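Long-range contacts in aminopeptidase-like protein (Chaetomium thermophilum, PDB 5JM6), which probably acts as a zinc-dependent aminopeptidase of the M18 family, assembles into a dodecamer and is linked to the Cvt pathway of selective autophagy: residues A[83-88]-A[101-106]; A[95-100]-A[359-364]; A[105-110]-A[351-356]; A[111-116]-A[332-337]; A[125-130]-A[379-384]. All blocks are in the same frame, centred on the assembly; numbering follows the deposited sequence.

Contact 1: A[83-88]-A[101-106]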
# COMPACT_ATOMS: atom_id res chain seq x y z
N GLY A 83 38.23 18.68 54.03
CA GLY A 83 39.54 18.18 54.40
C GLY A 83 40.07 17.02 53.56
O GLY A 83 40.93 16.27 54.03
N TYR A 84 39.57 16.88 52.34
CA TYR A 84 40.10 15.86 51.43
C TYR A 84 41.37 16.35 50.75
O TYR A 84 41.52 17.54 50.47
CB TYR A 84 39.05 15.48 50.38
CG TYR A 84 37.95 14.57 50.88
CD1 TYR A 84 37.05 15.00 51.86
CD2 TYR A 84 37.79 13.28 50.37
CE1 TYR A 84 36.04 14.17 52.32
CE2 TYR A 84 36.78 12.45 50.82
CZ TYR A 84 35.91 12.90 51.80
OH TYR A 84 34.90 12.08 52.25
N VAL A 85 42.28 15.42 50.49
CA VAL A 85 43.55 15.72 49.83
C VAL A 85 43.51 15.23 48.39
O VAL A 85 43.11 14.10 48.13
CB VAL A 85 44.73 15.07 50.58
CG1 VAL A 85 46.02 15.22 49.79
CG2 VAL A 85 44.87 15.67 51.97
N GLU A 86 43.92 16.08 47.45
CA GLU A 86 43.91 15.71 46.04
C GLU A 86 45.14 14.89 45.67
O GLU A 86 46.26 15.25 46.02
CB GLU A 86 43.83 16.95 45.15
CG GLU A 86 43.96 16.64 43.67
CD GLU A 86 43.66 17.83 42.78
OE1 GLU A 86 43.52 17.64 41.56
OE2 GLU A 86 43.56 18.96 43.31
N LEU A 87 44.93 13.79 44.95
CA LEU A 87 46.06 12.99 44.47
C LEU A 87 46.23 13.18 42.96
O LEU A 87 45.51 12.57 42.17
CB LEU A 87 45.84 11.52 44.81
CG LEU A 87 45.70 11.20 46.30
CD1 LEU A 87 45.20 9.78 46.51
CD2 LEU A 87 47.03 11.41 46.99
N PRO A 88 47.23 13.98 42.56
CA PRO A 88 47.49 14.23 41.14
C PRO A 88 48.05 13.00 40.47
O PRO A 88 48.96 12.37 41.02
CB PRO A 88 48.51 15.38 41.16
CG PRO A 88 48.41 15.97 42.53
CD PRO A 88 48.07 14.82 43.43
N GLY A 101 42.67 8.60 56.28
CA GLY A 101 42.87 9.67 55.32
C GLY A 101 41.70 9.81 54.36
O GLY A 101 40.91 8.88 54.18
N LYS A 102 41.58 10.98 53.74
CA LYS A 102 40.49 11.25 52.80
C LYS A 102 41.04 11.92 51.55
O LYS A 102 41.74 12.93 51.63
CB LYS A 102 39.41 12.12 53.46
CG LYS A 102 38.99 11.61 54.84
CD LYS A 102 37.88 12.44 55.47
CE LYS A 102 38.30 13.89 55.68
NZ LYS A 102 37.31 14.62 56.51
N TYR A 103 40.71 11.36 50.38
CA TYR A 103 41.36 11.77 49.14
C TYR A 103 40.40 11.88 47.96
O TYR A 103 39.25 11.44 48.04
CB TYR A 103 42.48 10.78 48.80
CG TYR A 103 43.41 10.50 49.96
CD1 TYR A 103 44.49 11.33 50.23
CD2 TYR A 103 43.20 9.41 50.79
CE1 TYR A 103 45.34 11.08 51.29
CE2 TYR A 103 44.05 9.15 51.86
CZ TYR A 103 45.11 9.99 52.10
OH TYR A 103 45.95 9.74 53.17
N PHE A 104 40.87 12.49 46.88
CA PHE A 104 40.16 12.47 45.61
C PHE A 104 41.11 12.65 44.43
O PHE A 104 42.21 13.17 44.58
CB PHE A 104 39.06 13.55 45.56
CG PHE A 104 39.58 14.96 45.45
CD1 PHE A 104 39.89 15.69 46.58
CD2 PHE A 104 39.75 15.55 44.20
CE1 PHE A 104 40.36 16.99 46.47
CE2 PHE A 104 40.21 16.85 44.09
CZ PHE A 104 40.52 17.57 45.23
N THR A 105 40.66 12.22 43.25
CA THR A 105 41.45 12.38 42.03
C THR A 105 40.53 12.76 40.87
O THR A 105 39.34 12.44 40.87
CB THR A 105 42.25 11.09 41.71
OG1 THR A 105 43.24 10.90 42.74
CG2 THR A 105 42.97 11.18 40.37
N THR A 106 41.10 13.46 39.90
CA THR A 106 40.39 14.08 38.81
C THR A 106 40.95 13.63 37.47
O THR A 106 42.15 13.37 37.35
CB THR A 106 40.47 15.62 38.95
OG1 THR A 106 39.50 16.06 39.91
CG2 THR A 106 40.24 16.33 37.62
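F104 and E86 meet on one side of the sheet, where the aliphatic part of E86 covers a face of the phenyl ring. E86 CB lies 3.4 Å from F104 CZ. F104 CG is set between its backbone N and carbonyl carbon (chi1 72°), and this brings the ring across toward strand 85-86. Y84 CB comes to the edge of the same ring, 3.9 Å from F104 CD1. The Y84 ring is covered in turn by K102. K102 CB stands over its centre in a CH-pi contact, 3.6 Å from the Y84 centroid, and the two side chains cross at about a right angle. L79 of helix 68-81 touches both Y84 and F104. On the other side of the sheet V85 and L87 lie against Y103, with L87 CD1 3.7 Å from Y103 CB.

The backbones pair in parallel. V85 N donates to K102 O at 2.8 Å, F104 N to V85 O, and L87 N to F104 O in a nearly straight bond (170°). One residue further on, T105 OG1 donates a hydrogen bond to L87 O, 2.9 Å away, in the carbonyl plane on a lone pair. At the other end K102 NZ bonds to A82 O, close to G83, whose Schellman motif closes helix 68-81. Main-chain bonds thus fix the register of this short edge strand, while apolar groups on both faces and one threonine hydroxyl secure it.

Contact 2: A[95-100]-A[359-364]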
# COMPACT_ATOMS: atom_id res chain seq x y z
N GLY A 95 54.03 6.80 48.81
CA GLY A 95 54.25 7.22 50.18
C GLY A 95 53.00 7.57 50.98
O GLY A 95 52.76 7.01 52.04
N LYS A 96 52.16 8.44 50.40
CA LYS A 96 51.22 9.29 51.14
C LYS A 96 50.03 8.71 51.89
O LYS A 96 49.46 9.39 52.74
CB LYS A 96 50.55 10.28 50.20
CG LYS A 96 51.35 10.97 49.17
CD LYS A 96 50.49 12.17 48.81
CE LYS A 96 50.43 12.44 47.34
NZ LYS A 96 51.43 13.48 47.05
N LEU A 97 49.57 7.54 51.51
CA LEU A 97 48.23 7.17 51.93
C LEU A 97 48.26 6.50 53.29
O LEU A 97 49.10 5.65 53.57
CB LEU A 97 47.56 6.29 50.88
CG LEU A 97 47.43 6.93 49.49
CD1 LEU A 97 46.57 6.06 48.59
CD2 LEU A 97 46.87 8.34 49.56
N VAL A 98 47.32 6.91 54.13
CA VAL A 98 47.35 6.60 55.54
C VAL A 98 45.93 6.26 55.99
O VAL A 98 44.97 6.82 55.46
CB VAL A 98 47.95 7.79 56.35
CG1 VAL A 98 46.91 8.90 56.55
CG2 VAL A 98 48.53 7.34 57.68
N PRO A 99 45.79 5.32 56.94
CA PRO A 99 44.45 5.03 57.47
C PRO A 99 43.79 6.28 58.04
O PRO A 99 44.47 7.11 58.64
CB PRO A 99 44.72 3.99 58.56
CG PRO A 99 45.98 3.33 58.15
CD PRO A 99 46.80 4.38 57.45
N GLY A 100 42.49 6.41 57.85
CA GLY A 100 41.77 7.59 58.30
C GLY A 100 41.88 8.76 57.34
O GLY A 100 41.26 9.80 57.56
N GLU A 359 44.14 0.21 42.12
CA GLU A 359 45.42 -0.49 42.18
C GLU A 359 46.50 0.40 42.80
O GLU A 359 47.28 -0.05 43.63
CB GLU A 359 45.84 -0.96 40.78
CG GLU A 359 44.89 -1.98 40.17
CD GLU A 359 45.37 -2.51 38.83
OE1 GLU A 359 46.56 -2.33 38.51
OE2 GLU A 359 44.55 -3.11 38.11
N ARG A 360 46.52 1.67 42.40
CA ARG A 360 47.46 2.63 42.96
C ARG A 360 47.32 2.77 44.47
O ARG A 360 48.32 2.80 45.19
CB ARG A 360 47.27 4.00 42.32
CG ARG A 360 47.92 4.19 40.98
CD ARG A 360 48.57 5.55 41.02
NE ARG A 360 48.41 6.32 39.80
CZ ARG A 360 48.99 7.49 39.60
NH1 ARG A 360 49.77 8.01 40.54
NH2 ARG A 360 48.80 8.15 38.46
N ILE A 361 46.08 2.88 44.94
CA ILE A 361 45.81 2.99 46.37
C ILE A 361 46.34 1.77 47.10
O ILE A 361 47.05 1.89 48.10
CB ILE A 361 44.31 3.14 46.66
CG1 ILE A 361 43.74 4.37 45.96
CG2 ILE A 361 44.07 3.24 48.16
CD1 ILE A 361 42.22 4.40 45.93
N LEU A 362 46.01 0.60 46.58
CA LEU A 362 46.41 -0.65 47.21
C LEU A 362 47.93 -0.82 47.21
O LEU A 362 48.51 -1.18 48.23
CB LEU A 362 45.74 -1.84 46.52
CG LEU A 362 46.13 -3.21 47.07
CD1 LEU A 362 45.87 -3.28 48.56
CD2 LEU A 362 45.36 -4.29 46.34
N GLU A 363 48.56 -0.55 46.08
CA GLU A 363 50.02 -0.65 46.00
C GLU A 363 50.69 0.33 46.95
O GLU A 363 51.75 0.05 47.50
CB GLU A 363 50.51 -0.39 44.57
CG GLU A 363 52.02 -0.39 44.45
CD GLU A 363 52.50 0.50 43.34
OE1 GLU A 363 51.97 1.62 43.21
OE2 GLU A 363 53.41 0.08 42.59
N SER A 364 50.05 1.48 47.16
CA SER A 364 50.56 2.47 48.10
C SER A 364 50.59 1.89 49.51
O SER A 364 51.62 1.95 50.19
CB SER A 364 49.72 3.74 48.06
OG SER A 364 50.22 4.71 48.97
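L97 makes a small, largely apolar contact with I361 and S364, where the loop between strands 85-86 and 102-107 leans on the side of helix 353-368. The leucine points at the helix and enters between side chains one turn apart. Its CD1 branch does most of the touching. L97 CD1 is 3.8 Å from I361 CG2 and 3.9 Å from S364 CB, and the leucine and isoleucine cross at about a right angle.

S364 meets L97 with its hydroxyl as well, S364 OG lying 3.6 Å from L97 CG. The serine OG is anti to its own backbone N (chi1 -179°), which turns it out to the loop, where it bonds to W93 O. The polar atom beside the leucine is therefore satisfied by the same loop. In the fold, helix 353-368 packs on the central mixed sheet of this M18 peptidase, and the loop closes over its flank near the edge strand. Replacing L97 by an alanine would probably leave a gap between I361 and S364 and deprive the loop of an apolar grip on the helix.

F365 extends the apolar patch around L97. R360 reaches other parts of the loop, bonding to A89 O and D91 O and making a cation-pi contact with W93. E359, R360 and E363 pack on P375 and G376 of a second subunit.

Contact 3: A[105-110]-A[351-356]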
# COMPACT_ATOMS: atom_id res chain seq x y z
N THR A 105 40.66 12.22 43.25
CA THR A 105 41.45 12.38 42.03
C THR A 105 40.53 12.76 40.87
O THR A 105 39.34 12.44 40.87
CB THR A 105 42.25 11.09 41.71
OG1 THR A 105 43.24 10.90 42.74
CG2 THR A 105 42.97 11.18 40.37
N THR A 106 41.10 13.46 39.90
CA THR A 106 40.39 14.08 38.81
C THR A 106 40.95 13.63 37.47
O THR A 106 42.15 13.37 37.35
CB THR A 106 40.47 15.62 38.95
OG1 THR A 106 39.50 16.06 39.91
CG2 THR A 106 40.24 16.33 37.62
N ARG A 107 40.08 13.50 36.47
CA ARG A 107 40.51 13.25 35.11
C ARG A 107 39.74 14.16 34.15
O ARG A 107 38.50 14.13 34.12
CB ARG A 107 40.33 11.78 34.74
CG ARG A 107 41.08 11.34 33.50
CD ARG A 107 40.99 9.84 33.29
NE ARG A 107 41.94 9.10 34.12
CZ ARG A 107 42.24 7.82 33.95
NH1 ARG A 107 41.66 7.12 32.98
NH2 ARG A 107 43.12 7.23 34.75
N ASN A 108 40.47 14.99 33.40
CA ASN A 108 39.92 15.92 32.42
C ASN A 108 38.96 16.95 33.04
O ASN A 108 38.23 17.65 32.34
CB ASN A 108 39.23 15.11 31.30
CG ASN A 108 38.56 15.97 30.24
OD1 ASN A 108 39.23 16.64 29.45
ND2 ASN A 108 37.23 15.95 30.21
N GLY A 109 39.01 17.09 34.36
CA GLY A 109 38.14 18.03 35.04
C GLY A 109 36.66 17.67 34.93
O GLY A 109 35.80 18.44 35.37
N SER A 110 36.36 16.59 34.21
CA SER A 110 35.01 16.03 34.13
C SER A 110 34.76 14.69 34.84
O SER A 110 33.63 14.20 34.84
CB SER A 110 34.62 15.91 32.66
OG SER A 110 35.52 15.07 31.97
N GLY A 351 36.46 2.67 31.06
CA GLY A 351 37.86 3.05 30.97
C GLY A 351 38.72 2.76 32.20
O GLY A 351 38.22 2.36 33.25
N ASN A 352 40.02 3.01 32.05
CA ASN A 352 41.06 2.75 33.06
C ASN A 352 40.80 3.34 34.44
O ASN A 352 41.28 2.81 35.45
CB ASN A 352 42.39 3.31 32.54
CG ASN A 352 43.60 2.49 32.96
OD1 ASN A 352 43.47 1.49 33.68
ND2 ASN A 352 44.78 2.90 32.50
N PHE A 353 40.04 4.43 34.49
CA PHE A 353 40.08 5.37 35.61
C PHE A 353 39.92 4.75 37.00
O PHE A 353 40.80 4.90 37.84
CB PHE A 353 39.01 6.44 35.41
CG PHE A 353 39.16 7.63 36.32
CD1 PHE A 353 40.40 7.96 36.85
CD2 PHE A 353 38.06 8.40 36.66
CE1 PHE A 353 40.54 9.04 37.69
CE2 PHE A 353 38.20 9.49 37.51
CZ PHE A 353 39.44 9.81 38.02
N LEU A 354 38.81 4.06 37.25
CA LEU A 354 38.59 3.49 38.58
C LEU A 354 39.50 2.29 38.91
O LEU A 354 40.02 2.21 40.02
CB LEU A 354 37.12 3.11 38.78
CG LEU A 354 36.81 2.50 40.15
CD1 LEU A 354 37.04 3.51 41.27
CD2 LEU A 354 35.39 1.95 40.20
N PRO A 355 39.67 1.33 37.97
CA PRO A 355 40.58 0.23 38.32
C PRO A 355 42.02 0.66 38.60
O PRO A 355 42.58 0.21 39.61
CB PRO A 355 40.52 -0.67 37.08
CG PRO A 355 39.15 -0.46 36.55
CD PRO A 355 38.89 1.01 36.75
N ILE A 356 42.61 1.50 37.76
CA ILE A 356 44.01 1.88 37.97
C ILE A 356 44.16 2.71 39.25
O ILE A 356 45.18 2.61 39.94
CB ILE A 356 44.60 2.65 36.76
CG1 ILE A 356 46.12 2.76 36.88
CG2 ILE A 356 43.96 4.02 36.60
CD1 ILE A 356 46.81 3.15 35.60
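R107 and F353 lie alongside each other and run in opposite directions. The base of the arginine sits over the outer part of the phenyl ring, and its guanidinium reaches back to the base of the phenylalanine. R107 CB is 4.0 Å from the F353 centroid and 15° off the ring normal, a CH-pi contact. Farther out, F353 CD1 lies over a face of the guanidinium, 3.3 Å from R107 NE. The two planes are inclined by 39°, so this is no flat stack. R107 CG is anti to the backbone N (chi1 -164°), carrying the chain out to the helix, and a bend at chi3 lays the head group along F353.

The guanidinium edge meets aliphatic groups of N352 and I356. N352 CB is 3.9 Å from R107 NH1, and I356 CG2 is 3.8 Å from R107 NH2. R107 NH1 also comes near F353 N, but both are donors; its hydrogen bond goes to R346 O. At the far end of the ring, F353 CZ approaches T105 O edge-on at 3.9 Å. S111, I113 and F336 pack around the phenylalanine from the sheet.

A second subunit adjoins the site, with its G471 against R107, its M470 against N352 and its L378 against I356. The arrangement joins the end of the 102-107/111-117 beta hairpin to the start of helix 353-368, as a helix packs on the central sheet of an alpha/beta fold, here beside a subunit interface.

Contact 4: A[111-116]-A[332-337]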
# COMPACT_ATOMS: atom_id res chain seq x y z
N SER A 111 35.80 14.08 35.40
CA SER A 111 35.65 12.81 36.11
C SER A 111 36.34 12.90 37.46
O SER A 111 37.43 13.45 37.57
CB SER A 111 36.23 11.64 35.31
OG SER A 111 35.25 11.03 34.50
N ILE A 112 35.70 12.36 38.49
CA ILE A 112 36.27 12.46 39.83
C ILE A 112 35.98 11.22 40.67
O ILE A 112 34.89 10.65 40.62
CB ILE A 112 35.76 13.73 40.55
CG1 ILE A 112 36.43 13.88 41.92
CG2 ILE A 112 34.24 13.72 40.68
CD1 ILE A 112 36.09 15.17 42.61
N ILE A 113 36.99 10.79 41.42
CA ILE A 113 36.88 9.67 42.34
C ILE A 113 37.32 10.12 43.73
O ILE A 113 38.46 10.54 43.91
CB ILE A 113 37.76 8.48 41.89
CG1 ILE A 113 37.26 7.93 40.55
CG2 ILE A 113 37.77 7.39 42.96
CD1 ILE A 113 38.21 6.93 39.93
N ALA A 114 36.41 10.04 44.69
CA ALA A 114 36.71 10.43 46.06
C ALA A 114 36.55 9.24 47.00
O ALA A 114 35.64 8.42 46.82
CB ALA A 114 35.81 11.57 46.51
N PHE A 115 37.43 9.13 47.99
CA PHE A 115 37.37 8.00 48.91
C PHE A 115 37.94 8.31 50.28
O PHE A 115 38.77 9.21 50.43
CB PHE A 115 38.09 6.78 48.31
CG PHE A 115 39.56 7.01 48.05
CD1 PHE A 115 39.99 7.65 46.89
CD2 PHE A 115 40.51 6.57 48.95
CE1 PHE A 115 41.33 7.85 46.65
CE2 PHE A 115 41.86 6.77 48.72
CZ PHE A 115 42.27 7.41 47.57
N THR A 116 37.48 7.57 51.28
CA THR A 116 38.04 7.63 52.63
C THR A 116 38.57 6.26 53.02
O THR A 116 37.95 5.23 52.74
CB THR A 116 37.01 8.08 53.68
OG1 THR A 116 36.08 7.01 53.93
CG2 THR A 116 36.26 9.30 53.20
N LEU A 332 34.22 4.63 48.81
CA LEU A 332 34.60 5.29 47.57
C LEU A 332 33.40 5.66 46.71
O LEU A 332 32.43 4.91 46.62
CB LEU A 332 35.56 4.38 46.78
CG LEU A 332 36.22 4.83 45.48
CD1 LEU A 332 37.55 4.11 45.29
CD2 LEU A 332 35.32 4.60 44.26
N VAL A 333 33.47 6.83 46.08
CA VAL A 333 32.48 7.24 45.10
C VAL A 333 33.18 7.63 43.80
O VAL A 333 34.14 8.40 43.82
CB VAL A 333 31.61 8.42 45.59
CG1 VAL A 333 30.58 8.80 44.54
CG2 VAL A 333 30.93 8.06 46.90
N ALA A 334 32.71 7.08 42.69
CA ALA A 334 33.29 7.37 41.38
C ALA A 334 32.25 8.00 40.46
O ALA A 334 31.25 7.37 40.13
CB ALA A 334 33.85 6.10 40.76
N LEU A 335 32.48 9.25 40.07
CA LEU A 335 31.58 9.94 39.16
C LEU A 335 32.24 10.09 37.80
O LEU A 335 33.30 10.71 37.67
CB LEU A 335 31.18 11.30 39.72
CG LEU A 335 30.54 11.28 41.11
CD1 LEU A 335 30.09 12.67 41.53
CD2 LEU A 335 29.37 10.30 41.15
N PHE A 336 31.59 9.54 36.77
CA PHE A 336 32.19 9.43 35.45
C PHE A 336 31.50 10.34 34.44
O PHE A 336 30.38 10.79 34.65
CB PHE A 336 32.11 7.99 34.92
CG PHE A 336 32.85 6.99 35.76
CD1 PHE A 336 34.21 6.82 35.62
CD2 PHE A 336 32.16 6.21 36.68
CE1 PHE A 336 34.89 5.89 36.39
CE2 PHE A 336 32.83 5.29 37.45
CZ PHE A 336 34.19 5.13 37.31
N ASP A 337 32.22 10.61 33.36
CA ASP A 337 31.70 11.37 32.24
C ASP A 337 31.38 10.41 31.10
O ASP A 337 31.94 9.31 31.03
CB ASP A 337 32.72 12.43 31.81
CG ASP A 337 32.21 13.31 30.68
OD1 ASP A 337 31.01 13.24 30.35
OD2 ASP A 337 33.02 14.08 30.12
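I112 and L335 exchange two backbone hydrogen bonds, and A114 and V333 exchange two more. I112 N donates to L335 O at 3.0 Å and L335 N to I112 O at 2.8 Å. A114 N reaches V333 O at 2.9 Å, and V333 N reaches A114 O at 2.8 Å with a nearly straight N-H (173°). The strands are antiparallel, their axes 175° apart. I113-A334 is the non-hydrogen-bonded pair between these two, and F115-L332 is the next one beyond A114-V333. S111 OG, at the end of the ladder, bonds to Q347 O.

On one face I113, F115, L332 and A334 form an apolar layer beneath helix 353-368. I113 splits its branches: I113 CG1 is 3.9 Å from A334 CB, while I113 CG2, anti to the backbone N, is 3.9 Å from L332 CG. L332 CB also meets F115 CB at 3.8 Å. With an alanine in place of L332, the contact to F115 CB could remain, but a gap is likely to open beside I113 CG2 and under L354 of the helix.

The other face carries I112, A114, V333 and L335. I112 and L335 lie side by side, pointing the same way, and helices 68-81 and 305-320 cover this layer. Such a sheet between helical layers is the core of the zinc exopeptidase fold. Strand 330-336 ends close to the metal site, with the F336 side chain about 10 Å from a bound zinc ion.

Contact 5: A[125-130]-A[379-384]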
# COMPACT_ATOMS: atom_id res chain seq x y z
N ASN A 125 41.69 -5.67 52.52
CA ASN A 125 40.35 -5.28 52.94
C ASN A 125 39.55 -4.76 51.75
O ASN A 125 40.11 -4.23 50.80
CB ASN A 125 40.41 -4.23 54.04
CG ASN A 125 40.93 -4.79 55.35
OD1 ASN A 125 41.31 -5.96 55.43
ND2 ASN A 125 40.95 -3.96 56.39
N GLY A 126 38.24 -4.93 51.82
CA GLY A 126 37.37 -4.63 50.70
C GLY A 126 37.03 -3.16 50.54
O GLY A 126 37.29 -2.34 51.41
N ILE A 127 36.44 -2.85 49.39
CA ILE A 127 36.02 -1.50 49.08
C ILE A 127 34.50 -1.45 48.93
O ILE A 127 33.91 -2.29 48.26
CB ILE A 127 36.68 -0.99 47.79
CG1 ILE A 127 38.18 -1.27 47.83
CG2 ILE A 127 36.40 0.49 47.58
CD1 ILE A 127 38.80 -1.49 46.48
N ALA A 128 33.88 -0.47 49.57
CA ALA A 128 32.47 -0.21 49.34
C ALA A 128 32.37 0.98 48.40
O ALA A 128 32.68 2.11 48.79
CB ALA A 128 31.74 0.06 50.65
N MET A 129 31.96 0.73 47.16
CA MET A 129 32.05 1.75 46.12
C MET A 129 30.73 2.01 45.41
O MET A 129 29.93 1.10 45.18
CB MET A 129 33.13 1.36 45.10
CG MET A 129 33.09 -0.08 44.63
SD MET A 129 34.40 -0.45 43.44
CE MET A 129 35.25 -1.80 44.25
N ILE A 130 30.52 3.28 45.06
CA ILE A 130 29.38 3.71 44.28
C ILE A 130 29.85 4.39 43.00
O ILE A 130 30.75 5.24 43.04
CB ILE A 130 28.48 4.70 45.06
CG1 ILE A 130 28.12 4.12 46.43
CG2 ILE A 130 27.23 5.04 44.26
CD1 ILE A 130 27.44 5.12 47.35
N GLY A 379 42.14 -8.46 44.31
CA GLY A 379 41.25 -9.57 44.05
C GLY A 379 40.90 -10.33 45.31
O GLY A 379 39.80 -10.86 45.41
N GLN A 380 41.78 -10.32 46.30
CA GLN A 380 41.34 -10.56 47.67
C GLN A 380 40.56 -9.32 48.04
O GLN A 380 39.51 -9.39 48.67
CB GLN A 380 42.50 -10.80 48.63
CG GLN A 380 43.22 -12.12 48.44
CD GLN A 380 44.24 -12.38 49.53
OE1 GLN A 380 43.90 -12.44 50.71
NE2 GLN A 380 45.50 -12.54 49.14
N THR A 381 41.10 -8.17 47.63
CA THR A 381 40.42 -6.90 47.81
C THR A 381 39.09 -6.88 47.06
O THR A 381 38.05 -6.59 47.65
CB THR A 381 41.29 -5.72 47.32
OG1 THR A 381 42.54 -5.72 48.01
CG2 THR A 381 40.58 -4.40 47.56
N TYR A 382 39.13 -7.22 45.78
CA TYR A 382 37.92 -7.22 44.96
C TYR A 382 36.88 -8.19 45.52
O TYR A 382 35.68 -7.89 45.51
CB TYR A 382 38.26 -7.55 43.51
CG TYR A 382 38.90 -6.40 42.74
CD1 TYR A 382 38.62 -5.08 43.06
CD2 TYR A 382 39.78 -6.64 41.70
CE1 TYR A 382 39.20 -4.03 42.37
CE2 TYR A 382 40.37 -5.60 40.99
CZ TYR A 382 40.07 -4.30 41.34
OH TYR A 382 40.65 -3.26 40.64
N ALA A 383 37.33 -9.34 46.02
CA ALA A 383 36.41 -10.35 46.55
C ALA A 383 35.71 -9.90 47.83
O ALA A 383 34.66 -10.44 48.19
CB ALA A 383 37.15 -11.66 46.80
N ARG A 384 36.29 -8.93 48.52
CA ARG A 384 35.67 -8.38 49.72
C ARG A 384 34.90 -7.10 49.43
O ARG A 384 34.42 -6.43 50.35
CB ARG A 384 36.73 -8.14 50.81
CG ARG A 384 37.48 -9.40 51.20
CD ARG A 384 38.29 -9.22 52.46
NE ARG A 384 39.61 -9.84 52.34
CZ ARG A 384 39.93 -11.04 52.80
NH1 ARG A 384 39.02 -11.78 53.43
NH2 ARG A 384 41.15 -11.52 52.63
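T381 and I127 supply the apolar part of the contact. Their side chains cross obliquely, with T381 CG2 3.6 Å from I127 CD1. T381 CG2 also lies 3.3 Å from N125 O. This methyl is anti to the backbone N and faces the strand, while T381 OG1 is held by I377 O (chi1 -58°).

Contacts of the glycine come next. G126 CA approaches R384 O at 3.5 Å in a nearly straight CA-H...O contact (164° at the hydrogen). G126 CA also lies 3.6 Å from R384 CB. A side chain at G126 would run into R384 O, so the close approach depends on the glycine.

Hydrogen bonds flank the contact. R384 NE bonds to G124 O, and I127 N to the hydroxyl of S385. R384 O accepts from W510 NE1, and N125 ND2 bonds to G328 O. R90 of a third subunit packs against Q380, A383 and R384.

The short, weakly bonded helix at about 380-383 leads straight into strand 386-394, the parallel neighbour of strand 127-133. The contact brings the starts of the two strands together in the central sheet; farther along, they carry the zinc ligands H133 and D391.

Contacts 1, 3, 4 and 5 reach the central mixed sheet. Contacts 1 and 4, centres about 10 Å apart, are joined by backbone bonds T105 N to I113 O and Y103 N to F115 O. Contact 4 continues into contact 5 through a probable bond from A334 N to I130 O. Helix 353-368 serves contacts 2 and 3, centres about 17 Å apart. It also ties contact 2 to contact 4, where I361 packs on F115. Y103 of contact 1 bonds to V98 of contact 2. Contact 4 lies nearest the metal site, the F336 side chain being about 5 Å from that of H133. The F353 side chain of contact 3 is about 11 Å from that of H133.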